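Local coordinates for Slr0280 protein (Synechocystis sp., PDB 5H3K) that is of unknown function but carries a phosphodiester glycosidase (NAGPA-type) family region, which suggests that it may act on sugar phosphodiesters, at residues Leu171-Phe176 with Ser255-Val260; Ile390-Gly395 with Val477-Asn482; Ile534-Asn539 with Ala570-Asn575. All coordinates share one frame; numbering follows the deposited sequence.

How the contacts relate
All three contacts lie at strand ends, but only contact 3 is buried: its centre is about 17 Å from the centre of the chain, and two neighbouring strands of an eight-stranded antiparallel sheet run side by side there with mostly aliphatic side chains on both faces. Contacts 1 and 2 are partly buried and sit at far ends of the elongated molecule, on opposite sides of its centre, their centres about 75 Å apart. Contact 1 closes the end of a small four-stranded sheet with a ring packed on proline and one backbone bond; contact 2 holds the end of a strand pair with threonines, turns and a water. No sheet is common to two of them.

Contact 1. Residues Leu171-Phe176 with Ser255-Val260; sequences LSQPAF and SPFRLV
Phe257 reaches over to the loop that leaves strand 164-171, and its side chain is best followed outward from the backbone. CB lies 3.4 Å from Leu171 O and 4.1 Å from Leu171 CB, beside the end of that strand. With CG anti to its own carbonyl carbon (chi1 -66°), the ring is carried against the loop Ser172-Pro174. CD1 then meets Ser172 O at 3.5 Å, close to the ring plane, while Gln173 CA approaches obliquely. Farther out, CE1, CZ and CE2 lie against Pro174, whose CD stands over one face of the ring, 3.7 Å from Phe257 CZ, in a CH-pi contact. Pro174 is itself backed by Trp106 and Phe107.

The backbone fastens the base of this arrangement. Leu171 N donates to Phe257 O at 2.9 Å, almost straight at 176°. A water accepts from Phe257 N and gives a weak bond to Leu171 O. Leu171 CD1 rests 4.3 Å from Leu259 CB, and Leu259 in turn touches Val188 and Ile190 of strand 185-190. An alanine in place of Phe257 is likely to open a gap beside Pro174 and let the Ser172-Pro174 loop shift, although the backbone bond could remain.

Here strands 164-171 and 258-264, the central pair of a four-stranded antiparallel sheet, come to their shared end. Ser172 OG is anchored outside the contact, on Gln152 N. Across the two segments the polar bonds are main-chain and water only; the side-chain part of the contact is therefore apolar, the ring face on Pro174 and the carbons beside it.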
ATOM      1  N   LEU A 171     -22.809 -21.986 -17.161  1.00 12.30           N
ATOM      2  CA  LEU A 171     -23.804 -21.085 -16.592  1.00  9.51           C
ATOM      3  C   LEU A 171     -24.925 -20.801 -17.585  1.00 11.32           C
ATOM      4  O   LEU A 171     -24.706 -20.835 -18.792  1.00 11.15           O
ATOM      5  CB  LEU A 171     -23.142 -19.759 -16.230  1.00 13.16           C
ATOM      6  CG  LEU A 171     -21.921 -19.850 -15.317  1.00 13.89           C
ATOM      7  CD1 LEU A 171     -21.266 -18.476 -15.185  1.00 12.44           C
ATOM      8  CD2 LEU A 171     -22.355 -20.388 -13.961  1.00 12.39           C
ATOM      9  N   SER A 172     -26.114 -20.478 -17.078  1.00  9.79           N
ATOM     10  CA  SER A 172     -27.240 -20.129 -17.946  1.00 14.56           C
ATOM     11  C   SER A 172     -27.162 -18.686 -18.448  1.00 17.51           C
ATOM     12  O   SER A 172     -27.695 -18.358 -19.516  1.00 13.98           O
ATOM     13  CB  SER A 172     -28.560 -20.340 -17.217  1.00 13.93           C
ATOM     14  OG  SER A 172     -28.670 -19.449 -16.130  1.00 11.71           O
ATOM     15  N   GLN A 173     -26.513 -17.825 -17.664  1.00 13.14           N
ATOM     16  CA  GLN A 173     -26.379 -16.404 -17.981  1.00 16.61           C
ATOM     17  C   GLN A 173     -25.037 -15.937 -17.429  1.00 15.79           C
ATOM     18  O   GLN A 173     -24.446 -16.616 -16.574  1.00 11.83           O
ATOM     19  CB  GLN A 173     -27.499 -15.586 -17.323  1.00 12.11           C
ATOM     20  CG  GLN A 173     -28.922 -15.954 -17.751  1.00 14.14           C
ATOM     21  CD  GLN A 173     -29.205 -15.586 -19.198  1.00 16.46           C
ATOM     22  OE1 GLN A 173     -28.590 -14.666 -19.742  1.00 17.05           O
ATOM     23  NE2 GLN A 173     -30.143 -16.295 -19.823  1.00 15.70           N
ATOM     24  N   PRO A 174     -24.550 -14.783 -17.908  1.00 15.89           N
ATOM     25  CA  PRO A 174     -23.357 -14.190 -17.292  1.00 13.46           C
ATOM     26  C   PRO A 174     -23.591 -13.972 -15.804  1.00 12.84           C
ATOM     27  O   PRO A 174     -24.740 -13.786 -15.376  1.00 13.07           O
ATOM     28  CB  PRO A 174     -23.238 -12.840 -18.001  1.00 11.22           C
ATOM     29  CG  PRO A 174     -23.847 -13.079 -19.351  1.00 16.74           C
ATOM     30  CD  PRO A 174     -25.024 -14.005 -19.067  1.00 15.64           C
ATOM     31  N   ALA A 175     -22.519 -13.998 -15.021  1.00 11.87           N
ATOM     32  CA  ALA A 175     -22.651 -13.857 -13.582  1.00 11.29           C
ATOM     33  C   ALA A 175     -21.475 -13.082 -13.009  1.00 11.16           C
ATOM     34  O   ALA A 175     -20.338 -13.284 -13.419  1.00 10.24           O
ATOM     35  CB  ALA A 175     -22.754 -15.235 -12.923  1.00 11.77           C
ATOM     36  N   PHE A 176     -21.754 -12.185 -12.074  1.00  9.20           N
ATOM     37  CA  PHE A 176     -20.682 -11.501 -11.362  1.00  9.95           C
ATOM     38  C   PHE A 176     -19.958 -12.500 -10.466  1.00 12.33           C
ATOM     39  O   PHE A 176     -20.577 -13.412  -9.915  1.00 13.74           O
ATOM     40  CB  PHE A 176     -21.261 -10.382 -10.519  1.00 10.87           C
ATOM     41  CG  PHE A 176     -22.044  -9.377 -11.311  1.00 11.11           C
ATOM     42  CD1 PHE A 176     -21.532  -8.866 -12.495  1.00 14.66           C
ATOM     43  CD2 PHE A 176     -23.296  -8.963 -10.887  1.00 16.30           C
ATOM     44  CE1 PHE A 176     -22.245  -7.930 -13.238  1.00 14.21           C
ATOM     45  CE2 PHE A 176     -24.023  -8.020 -11.624  1.00 20.40           C
ATOM     46  CZ  PHE A 176     -23.493  -7.508 -12.800  1.00 15.27           C
ATOM     47  N   SER A 255     -20.916 -19.416 -25.386  1.00 19.89           N
ATOM     48  CA  SER A 255     -21.336 -20.532 -26.248  1.00 19.38           C
ATOM     49  C   SER A 255     -20.739 -21.882 -25.856  1.00 18.68           C
ATOM     50  O   SER A 255     -19.959 -22.457 -26.618  1.00 22.09           O
ATOM     51  CB  SER A 255     -20.993 -20.223 -27.708  1.00 23.25           C
ATOM     52  OG  SER A 255     -21.498 -18.949 -28.070  1.00 28.63           O
ATOM     53  N   PRO A 256     -21.091 -22.390 -24.660  1.00 16.53           N
ATOM     54  CA  PRO A 256     -22.017 -21.776 -23.711  1.00 13.35           C
ATOM     55  C   PRO A 256     -21.279 -20.905 -22.695  1.00 16.37           C
ATOM     56  O   PRO A 256     -20.048 -20.999 -22.577  1.00 14.97           O
ATOM     57  CB  PRO A 256     -22.613 -22.994 -23.006  1.00 15.56           C
ATOM     58  CG  PRO A 256     -21.445 -23.939 -22.921  1.00 17.88           C
ATOM     59  CD  PRO A 256     -20.608 -23.695 -24.172  1.00 16.67           C
ATOM     60  N   PHE A 257     -22.022 -20.058 -21.988  1.00 12.46           N
ATOM     61  CA  PHE A 257     -21.444 -19.263 -20.903  1.00 14.48           C
ATOM     62  C   PHE A 257     -20.727 -20.203 -19.926  1.00 15.37           C
ATOM     63  O   PHE A 257     -21.300 -21.212 -19.495  1.00 11.81           O
ATOM     64  CB  PHE A 257     -22.542 -18.528 -20.144  1.00 11.57           C
ATOM     65  CG  PHE A 257     -23.251 -17.467 -20.946  1.00 15.00           C
ATOM     66  CD1 PHE A 257     -24.634 -17.474 -21.047  1.00 14.30           C
ATOM     67  CD2 PHE A 257     -22.542 -16.446 -21.565  1.00 14.51           C
ATOM     68  CE1 PHE A 257     -25.303 -16.498 -21.767  1.00 17.90           C
ATOM     69  CE2 PHE A 257     -23.208 -15.456 -22.287  1.00 15.96           C
ATOM     70  CZ  PHE A 257     -24.588 -15.486 -22.391  1.00 15.44           C
ATOM     71  N   ARG A 258     -19.483 -19.873 -19.577  1.00 13.24           N
ATOM     72  CA  ARG A 258     -18.696 -20.703 -18.677  1.00 10.79           C
ATOM     73  C   ARG A 258     -17.786 -19.847 -17.801  1.00 13.01           C
ATOM     74  O   ARG A 258     -17.177 -18.885 -18.277  1.00 13.23           O
ATOM     75  CB  ARG A 258     -17.822 -21.672 -19.482  1.00 13.58           C
ATOM     76  CG  ARG A 258     -18.544 -22.892 -20.062  1.00 15.19           C
ATOM     77  CD  ARG A 258     -17.704 -23.564 -21.135  1.00 16.96           C
ATOM     78  NE  ARG A 258     -17.764 -22.830 -22.401  1.00 18.56           N
ATOM     79  CZ  ARG A 258     -16.994 -23.083 -23.452  1.00 19.13           C
ATOM     80  NH1 ARG A 258     -16.085 -24.045 -23.393  1.00 20.13           N
ATOM     81  NH2 ARG A 258     -17.127 -22.357 -24.557  1.00 20.73           N
ATOM     82  N   LEU A 259     -17.695 -20.187 -16.519  1.00 12.82           N
ATOM     83  CA  LEU A 259     -16.641 -19.630 -15.687  1.00 12.04           C
ATOM     84  C   LEU A 259     -15.550 -20.688 -15.632  1.00 11.65           C
ATOM     85  O   LEU A 259     -15.796 -21.828 -15.231  1.00 11.72           O
ATOM     86  CB  LEU A 259     -17.142 -19.292 -14.277  1.00 11.83           C
ATOM     87  CG  LEU A 259     -16.162 -18.472 -13.423  1.00 12.59           C
ATOM     88  CD1 LEU A 259     -16.021 -17.057 -13.971  1.00 11.41           C
ATOM     89  CD2 LEU A 259     -16.568 -18.436 -11.955  1.00 11.36           C
ATOM     90  N   VAL A 260     -14.347 -20.321 -16.064  1.00  9.47           N
ATOM     91  CA  VAL A 260     -13.240 -21.259 -16.108  1.00 10.73           C
ATOM     92  C   VAL A 260     -12.283 -20.974 -14.955  1.00 12.69           C
ATOM     93  O   VAL A 260     -11.753 -19.865 -14.838  1.00 14.38           O
ATOM     94  CB  VAL A 260     -12.487 -21.138 -17.439  1.00 13.82           C
ATOM     95  CG1 VAL A 260     -11.358 -22.146 -17.500  1.00 15.98           C
ATOM     96  CG2 VAL A 260     -13.441 -21.351 -18.593  1.00 12.77           C
TER
HETATM   97  O   HOH W   1     -24.869 -20.691 -22.223  1.00 28.32           O

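Contact 2. Residues Ile390-Gly395 with Val477-Asn482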
ATOM      1  N   ILE A 390      19.869  21.218  20.493  1.00 11.09           N
ATOM      2  CA  ILE A 390      19.056  22.033  21.376  1.00 12.88           C
ATOM      3  C   ILE A 390      19.995  23.000  22.087  1.00 13.91           C
ATOM      4  O   ILE A 390      20.922  22.564  22.769  1.00 13.63           O
ATOM      5  CB  ILE A 390      18.349  21.174  22.428  1.00 11.97           C
ATOM      6  CG1 ILE A 390      17.511  20.081  21.756  1.00 12.09           C
ATOM      7  CG2 ILE A 390      17.481  22.044  23.349  1.00 14.65           C
ATOM      8  CD1 ILE A 390      16.773  19.185  22.753  1.00 12.30           C
ATOM      9  N   THR A 391      19.751  24.299  21.908  1.00 13.11           N
ATOM     10  CA  THR A 391      20.596  25.352  22.471  1.00 14.09           C
ATOM     11  C   THR A 391      19.791  26.144  23.500  1.00 12.85           C
ATOM     12  O   THR A 391      18.703  26.637  23.197  1.00 14.70           O
ATOM     13  CB  THR A 391      21.098  26.317  21.376  1.00 18.69           C
ATOM     14  OG1 THR A 391      21.907  25.601  20.439  1.00 20.80           O
ATOM     15  CG2 THR A 391      21.937  27.449  21.981  1.00 15.90           C
ATOM     16  N   THR A 392      20.324  26.254  24.712  1.00 17.03           N
ATOM     17  CA  THR A 392      19.635  26.946  25.804  1.00 14.57           C
ATOM     18  C   THR A 392      19.927  28.442  25.803  1.00 16.00           C
ATOM     19  O   THR A 392      20.749  28.933  25.022  1.00 15.34           O
ATOM     20  CB  THR A 392      20.061  26.421  27.180  1.00 15.11           C
ATOM     21  OG1 THR A 392      21.376  26.908  27.477  1.00 15.23           O
ATOM     22  CG2 THR A 392      20.053  24.899  27.231  1.00 15.48           C
ATOM     23  N   GLY A 393      19.265  29.161  26.709  1.00 12.49           N
ATOM     24  CA  GLY A 393      19.419  30.600  26.798  1.00 16.27           C
ATOM     25  C   GLY A 393      20.771  31.037  27.327  1.00 14.78           C
ATOM     26  O   GLY A 393      21.074  32.235  27.361  1.00 18.01           O
ATOM     27  N   SER A 394      21.589  30.083  27.755  1.00 14.85           N
ATOM     28  CA  SER A 394      22.954  30.418  28.161  1.00 18.80           C
ATOM     29  C   SER A 394      23.933  30.101  27.034  1.00 23.61           C
ATOM     30  O   SER A 394      25.068  30.582  27.024  1.00 23.69           O
ATOM     31  CB  SER A 394      23.357  29.669  29.430  1.00 16.04           C
ATOM     32  OG  SER A 394      23.504  28.283  29.184  1.00 22.99           O
ATOM     33  N   GLY A 395      23.495  29.285  26.080  1.00 21.62           N
ATOM     34  CA  GLY A 395      24.351  28.920  24.966  1.00 20.56           C
ATOM     35  C   GLY A 395      24.792  27.468  24.990  1.00 19.11           C
ATOM     36  O   GLY A 395      25.384  26.990  24.018  1.00 25.37           O
ATOM     37  N   VAL A 477      13.771  24.961  34.980  1.00  6.97           N
ATOM     38  CA  VAL A 477      12.478  25.594  34.688  1.00  8.69           C
ATOM     39  C   VAL A 477      12.688  27.082  34.368  1.00 11.72           C
ATOM     40  O   VAL A 477      13.353  27.810  35.127  1.00 10.04           O
ATOM     41  CB  VAL A 477      11.482  25.414  35.871  1.00 10.18           C
ATOM     42  CG1 VAL A 477      10.190  26.201  35.640  1.00 10.80           C
ATOM     43  CG2 VAL A 477      11.177  23.931  36.090  1.00 11.55           C
ATOM     44  N   GLY A 478      12.168  27.520  33.226  1.00  8.36           N
ATOM     45  CA  GLY A 478      12.342  28.898  32.798  1.00  8.61           C
ATOM     46  C   GLY A 478      13.358  29.067  31.688  1.00 12.12           C
ATOM     47  O   GLY A 478      13.387  30.111  31.022  1.00 11.34           O
ATOM     48  N   THR A 479      14.199  28.052  31.481  1.00  8.35           N
ATOM     49  CA  THR A 479      15.216  28.121  30.424  1.00 11.63           C
ATOM     50  C   THR A 479      14.570  28.218  29.033  1.00 11.38           C
ATOM     51  O   THR A 479      13.604  27.497  28.727  1.00 11.03           O
ATOM     52  CB  THR A 479      16.171  26.897  30.474  1.00 12.38           C
ATOM     53  OG1 THR A 479      16.722  26.787  31.791  1.00 13.34           O
ATOM     54  CG2 THR A 479      17.315  27.053  29.478  1.00 13.72           C
ATOM     55  N   THR A 480      15.100  29.116  28.206  1.00  9.37           N
ATOM     56  CA  THR A 480      14.653  29.284  26.820  1.00 13.15           C
ATOM     57  C   THR A 480      15.434  28.326  25.908  1.00 13.36           C
ATOM     58  O   THR A 480      16.628  28.129  26.110  1.00  9.78           O
ATOM     59  CB  THR A 480      14.848  30.750  26.368  1.00 16.76           C
ATOM     60  OG1 THR A 480      13.876  31.574  27.028  1.00 20.11           O
ATOM     61  CG2 THR A 480      14.657  30.898  24.868  1.00 20.15           C
ATOM     62  N   LEU A 481      14.761  27.714  24.926  1.00 11.37           N
ATOM     63  CA  LEU A 481      15.413  26.723  24.063  1.00 11.17           C
ATOM     64  C   LEU A 481      15.199  27.013  22.587  1.00 10.97           C
ATOM     65  O   LEU A 481      14.121  27.450  22.170  1.00 12.01           O
ATOM     66  CB  LEU A 481      14.909  25.303  24.360  1.00 11.58           C
ATOM     67  CG  LEU A 481      15.051  24.735  25.767  1.00 12.53           C
ATOM     68  CD1 LEU A 481      14.357  23.382  25.850  1.00 10.95           C
ATOM     69  CD2 LEU A 481      16.513  24.595  26.149  1.00 14.90           C
ATOM     70  N   ASN A 482      16.238  26.775  21.800  1.00 12.04           N
ATOM     71  CA  ASN A 482      16.108  26.726  20.354  1.00 13.61           C
ATOM     72  C   ASN A 482      16.475  25.331  19.868  1.00 12.77           C
ATOM     73  O   ASN A 482      17.447  24.748  20.335  1.00 13.13           O
ATOM     74  CB  ASN A 482      17.014  27.763  19.687  1.00 16.85           C
ATOM     75  CG  ASN A 482      17.157  27.533  18.196  1.00 25.06           C
ATOM     76  OD1 ASN A 482      18.172  27.008  17.733  1.00 25.49           O
ATOM     77  ND2 ASN A 482      16.128  27.911  17.435  1.00 28.42           N
TER
HETATM   78  O   HOH W   2      19.867  25.011  18.429  1.00 19.01           O
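Thr392 and Thr479 meet through different chi1 settings. In Thr392 the hydroxyl sits between the backbone N and the carbonyl carbon (chi1 74°), which turns OG1 back over its own loop and leaves CB and CG2 facing the other segment. In Thr479 it is the methyl that stands opposite the backbone N, and this sends CG2 across to Thr392 CB at 3.6 Å. Thr479 OG1 is hydrogen-bonded to Ala476 O. Beside them Leu481 pushes CD2 into the angle between Thr392 CG2, at 3.7 Å, and Ile390 CG2, at 3.9 Å; Tyr461, Ile463 and Leu475 also touch this leucine.

The segments form the end of an antiparallel pairing between strands 379-392 and 481-488. Thr391 and Asn482 make the hydrogen-bonded pair: Thr391 N to Asn482 O and Asn482 N to Thr391 O both measure 2.8 Å. Their side chains share the face away from Leu481, where a water lies within hydrogen-bonding distance of both Thr391 OG1 and Asn482 OD1.

Past Thr392 the chain folds into a type I beta turn running to Gly395, closed by Gly395 N on Thr392 O. The inturned Thr392 OG1 accepts from Ser394 N at 3.2 Å, an ST turn, and takes a weak bond from Gly395 N.

Contact 3. Residues Ile534-Asn539 with Ala570-Asn575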
ATOM      1  N   ILE A 534      10.380   1.121  -3.399  1.00  2.54           N
ATOM      2  CA  ILE A 534      10.187   2.307  -4.215  1.00  3.37           C
ATOM      3  C   ILE A 534      11.493   2.584  -4.947  1.00  3.38           C
ATOM      4  O   ILE A 534      12.578   2.532  -4.347  1.00  4.37           O
ATOM      5  CB  ILE A 534       9.713   3.543  -3.408  1.00  2.82           C
ATOM      6  CG1 ILE A 534       9.548   4.748  -4.344  1.00  3.85           C
ATOM      7  CG2 ILE A 534      10.668   3.857  -2.241  1.00  2.75           C
ATOM      8  CD1 ILE A 534       8.726   5.852  -3.743  1.00  4.24           C
ATOM      9  N   ALA A 535      11.395   2.858  -6.244  1.00  2.65           N
ATOM     10  CA  ALA A 535      12.579   3.043  -7.059  1.00  5.03           C
ATOM     11  C   ALA A 535      12.361   4.152  -8.066  1.00  5.47           C
ATOM     12  O   ALA A 535      11.218   4.588  -8.301  1.00  5.69           O
ATOM     13  CB  ALA A 535      12.929   1.740  -7.775  1.00  5.06           C
ATOM     14  N   VAL A 536      13.453   4.631  -8.646  1.00  7.55           N
ATOM     15  CA  VAL A 536      13.336   5.509  -9.807  1.00  7.39           C
ATOM     16  C   VAL A 536      14.116   4.920 -10.979  1.00  9.28           C
ATOM     17  O   VAL A 536      15.193   4.348 -10.786  1.00  9.59           O
ATOM     18  CB  VAL A 536      13.791   6.959  -9.505  1.00 12.96           C
ATOM     19  CG1 VAL A 536      12.980   7.547  -8.358  1.00 10.31           C
ATOM     20  CG2 VAL A 536      15.269   6.995  -9.162  1.00 21.17           C
ATOM     21  N   ASP A 537      13.560   5.044 -12.183  1.00 12.53           N
ATOM     22  CA  ASP A 537      14.224   4.556 -13.405  1.00 17.75           C
ATOM     23  C   ASP A 537      15.077   5.631 -14.096  1.00 15.84           C
ATOM     24  O   ASP A 537      15.298   6.702 -13.535  1.00 20.09           O
ATOM     25  CB  ASP A 537      13.212   3.943 -14.389  1.00 20.53           C
ATOM     26  CG  ASP A 537      12.220   4.965 -14.967  1.00 19.43           C
ATOM     27  OD1 ASP A 537      12.478   6.196 -14.983  1.00 19.96           O
ATOM     28  OD2 ASP A 537      11.156   4.517 -15.436  1.00 28.30           O
ATOM     29  N   ARG A 538      15.534   5.325 -15.312  1.00 23.21           N
ATOM     30  CA  ARG A 538      16.379   6.216 -16.115  1.00 28.48           C
ATOM     31  C   ARG A 538      15.719   7.562 -16.406  1.00 27.08           C
ATOM     32  O   ARG A 538      16.396   8.589 -16.517  1.00 34.21           O
ATOM     33  CB  ARG A 538      16.705   5.539 -17.450  1.00 33.37           C
ATOM     34  CG  ARG A 538      16.836   4.018 -17.366  1.00 35.15           C
ATOM     35  CD  ARG A 538      18.256   3.598 -17.009  1.00 42.75           C
ATOM     36  NE  ARG A 538      18.345   2.170 -16.716  1.00 39.83           N
ATOM     37  CZ  ARG A 538      19.454   1.555 -16.314  1.00 41.21           C
ATOM     38  NH1 ARG A 538      20.582   2.245 -16.155  1.00 41.54           N
ATOM     39  NH2 ARG A 538      19.438   0.249 -16.066  1.00 35.91           N
ATOM     40  N   ASN A 539      14.395   7.546 -16.532  1.00 31.36           N
ATOM     41  CA  ASN A 539      13.633   8.727 -16.913  1.00 26.68           C
ATOM     42  C   ASN A 539      13.232   9.552 -15.700  1.00 29.63           C
ATOM     43  O   ASN A 539      12.618  10.619 -15.827  1.00 28.88           O
ATOM     44  CB  ASN A 539      12.390   8.305 -17.687  1.00 25.21           C
ATOM     45  CG  ASN A 539      12.689   7.257 -18.747  1.00 40.31           C
ATOM     46  OD1 ASN A 539      12.089   6.175 -18.762  1.00 38.98           O
ATOM     47  ND2 ASN A 539      13.627   7.571 -19.641  1.00 36.90           N
ATOM     48  N   ALA A 570      15.604  -0.212 -12.403  1.00 13.10           N
ATOM     49  CA  ALA A 570      15.829   0.723 -11.303  1.00  9.62           C
ATOM     50  C   ALA A 570      17.254   1.273 -11.326  1.00  9.88           C
ATOM     51  O   ALA A 570      18.208   0.505 -11.394  1.00 12.37           O
ATOM     52  CB  ALA A 570      15.545   0.051  -9.968  1.00  8.89           C
ATOM     53  N   VAL A 571      17.402   2.596 -11.265  1.00  7.67           N
ATOM     54  CA  VAL A 571      18.732   3.189 -11.068  1.00 10.60           C
ATOM     55  C   VAL A 571      19.000   3.514  -9.598  1.00 10.18           C
ATOM     56  O   VAL A 571      20.144   3.515  -9.163  1.00 12.42           O
ATOM     57  CB  VAL A 571      18.952   4.441 -11.944  1.00 13.01           C
ATOM     58  CG1 VAL A 571      18.710   4.102 -13.398  1.00 20.97           C
ATOM     59  CG2 VAL A 571      18.041   5.563 -11.526  1.00 21.85           C
ATOM     60  N   ASN A 572      17.941   3.808  -8.845  1.00  8.31           N
ATOM     61  CA  ASN A 572      18.021   3.920  -7.388  1.00  8.46           C
ATOM     62  C   ASN A 572      16.843   3.111  -6.857  1.00  7.09           C
ATOM     63  O   ASN A 572      15.781   3.155  -7.462  1.00  5.77           O
ATOM     64  CB  ASN A 572      17.862   5.383  -6.939  1.00  7.98           C
ATOM     65  CG  ASN A 572      19.006   6.280  -7.394  1.00 12.51           C
ATOM     66  OD1 ASN A 572      20.177   5.945  -7.242  1.00 14.45           O
ATOM     67  ND2 ASN A 572      18.660   7.439  -7.930  1.00 18.12           N
ATOM     68  N   ALA A 573      17.019   2.370  -5.761  1.00  5.77           N
ATOM     69  CA  ALA A 573      15.962   1.524  -5.223  1.00  5.04           C
ATOM     70  C   ALA A 573      16.096   1.386  -3.716  1.00  5.27           C
ATOM     71  O   ALA A 573      17.193   1.155  -3.205  1.00  4.99           O
ATOM     72  CB  ALA A 573      15.994   0.128  -5.888  1.00  6.59           C
ATOM     73  N   LEU A 574      14.969   1.526  -3.021  1.00  2.33           N
ATOM     74  CA  LEU A 574      14.897   1.412  -1.572  1.00  3.80           C
ATOM     75  C   LEU A 574      13.964   0.270  -1.219  1.00  3.29           C
ATOM     76  O   LEU A 574      12.801   0.238  -1.663  1.00  2.83           O
ATOM     77  CB  LEU A 574      14.357   2.718  -0.969  1.00  3.32           C
ATOM     78  CG  LEU A 574      14.010   2.702   0.520  1.00  2.87           C
ATOM     79  CD1 LEU A 574      15.280   2.549   1.331  1.00  4.67           C
ATOM     80  CD2 LEU A 574      13.290   4.016   0.867  1.00  4.34           C
ATOM     81  N   ASN A 575      14.470  -0.674  -0.431  1.00  4.27           N
ATOM     82  CA  ASN A 575      13.639  -1.731   0.123  1.00  4.55           C
ATOM     83  C   ASN A 575      12.692  -1.127   1.145  1.00  3.61           C
ATOM     84  O   ASN A 575      13.120  -0.353   2.004  1.00  3.55           O
ATOM     85  CB  ASN A 575      14.485  -2.815   0.784  1.00  3.20           C
ATOM     86  CG  ASN A 575      13.652  -4.011   1.214  1.00  3.51           C
ATOM     87  OD1 ASN A 575      13.016  -4.677   0.376  1.00  4.66           O
ATOM     88  ND2 ASN A 575      13.613  -4.272   2.524  1.00  4.53           N
TER
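Ile534 and Leu574 bind each other both ways through their backbones, Leu574 N reaching Ile534 O at 2.9 Å and Ile534 N reaching Leu574 O at 3.1 Å. Two residues on, Val536 N donates to Asn572 O at 3.0 Å. Val536 O in turn accepts from Val571 N at 2.9 Å and, more weakly, from Asn572 N.

Val571 and Asn572 both face Val536, a classic beta bulge, and Val536 O accordingly meets both their N-H groups. The bulge comes where strands 531-536 and 572-576, otherwise antiparallel (177° between their directions), part into loops. They are inner neighbours in an eight-stranded sheet, with strand 542-547 beyond the first and strand 504-507 beyond the second.

Apolar packing differs between the faces. On one, Ala535 CB lies among Ala570 CB and Ala573 CB, and comes within 3.2 Å of Asn572 O. Ala535 and Ala573 form a non-hydrogen-bonded pair, their CA atoms 4.1 Å apart, and helix 558-567 packs here through Leu565, which touches Ala570 and Ala573. On the other face Ile534 CG2 meets Leu574 CB at 4.1 Å. At the bulge Val536 CG2 lies 3.9 Å from Val571 CG2. Phe381 of strand 379-392 touches both Val536 and Asn572.

The polar and charged groups sit mostly at the loop end. Asn572 OD1 is bound by Gln508 N, just past the end of strand 504-507. Asp537 OD1 accepts from Asn539 N from above the carboxylate plane, an Asx turn, and also from Asn541 N. Arg538, bent at chi2 (-88°), folds back so that Val571 CG1 lies over one face of its guanidinium and against its CD.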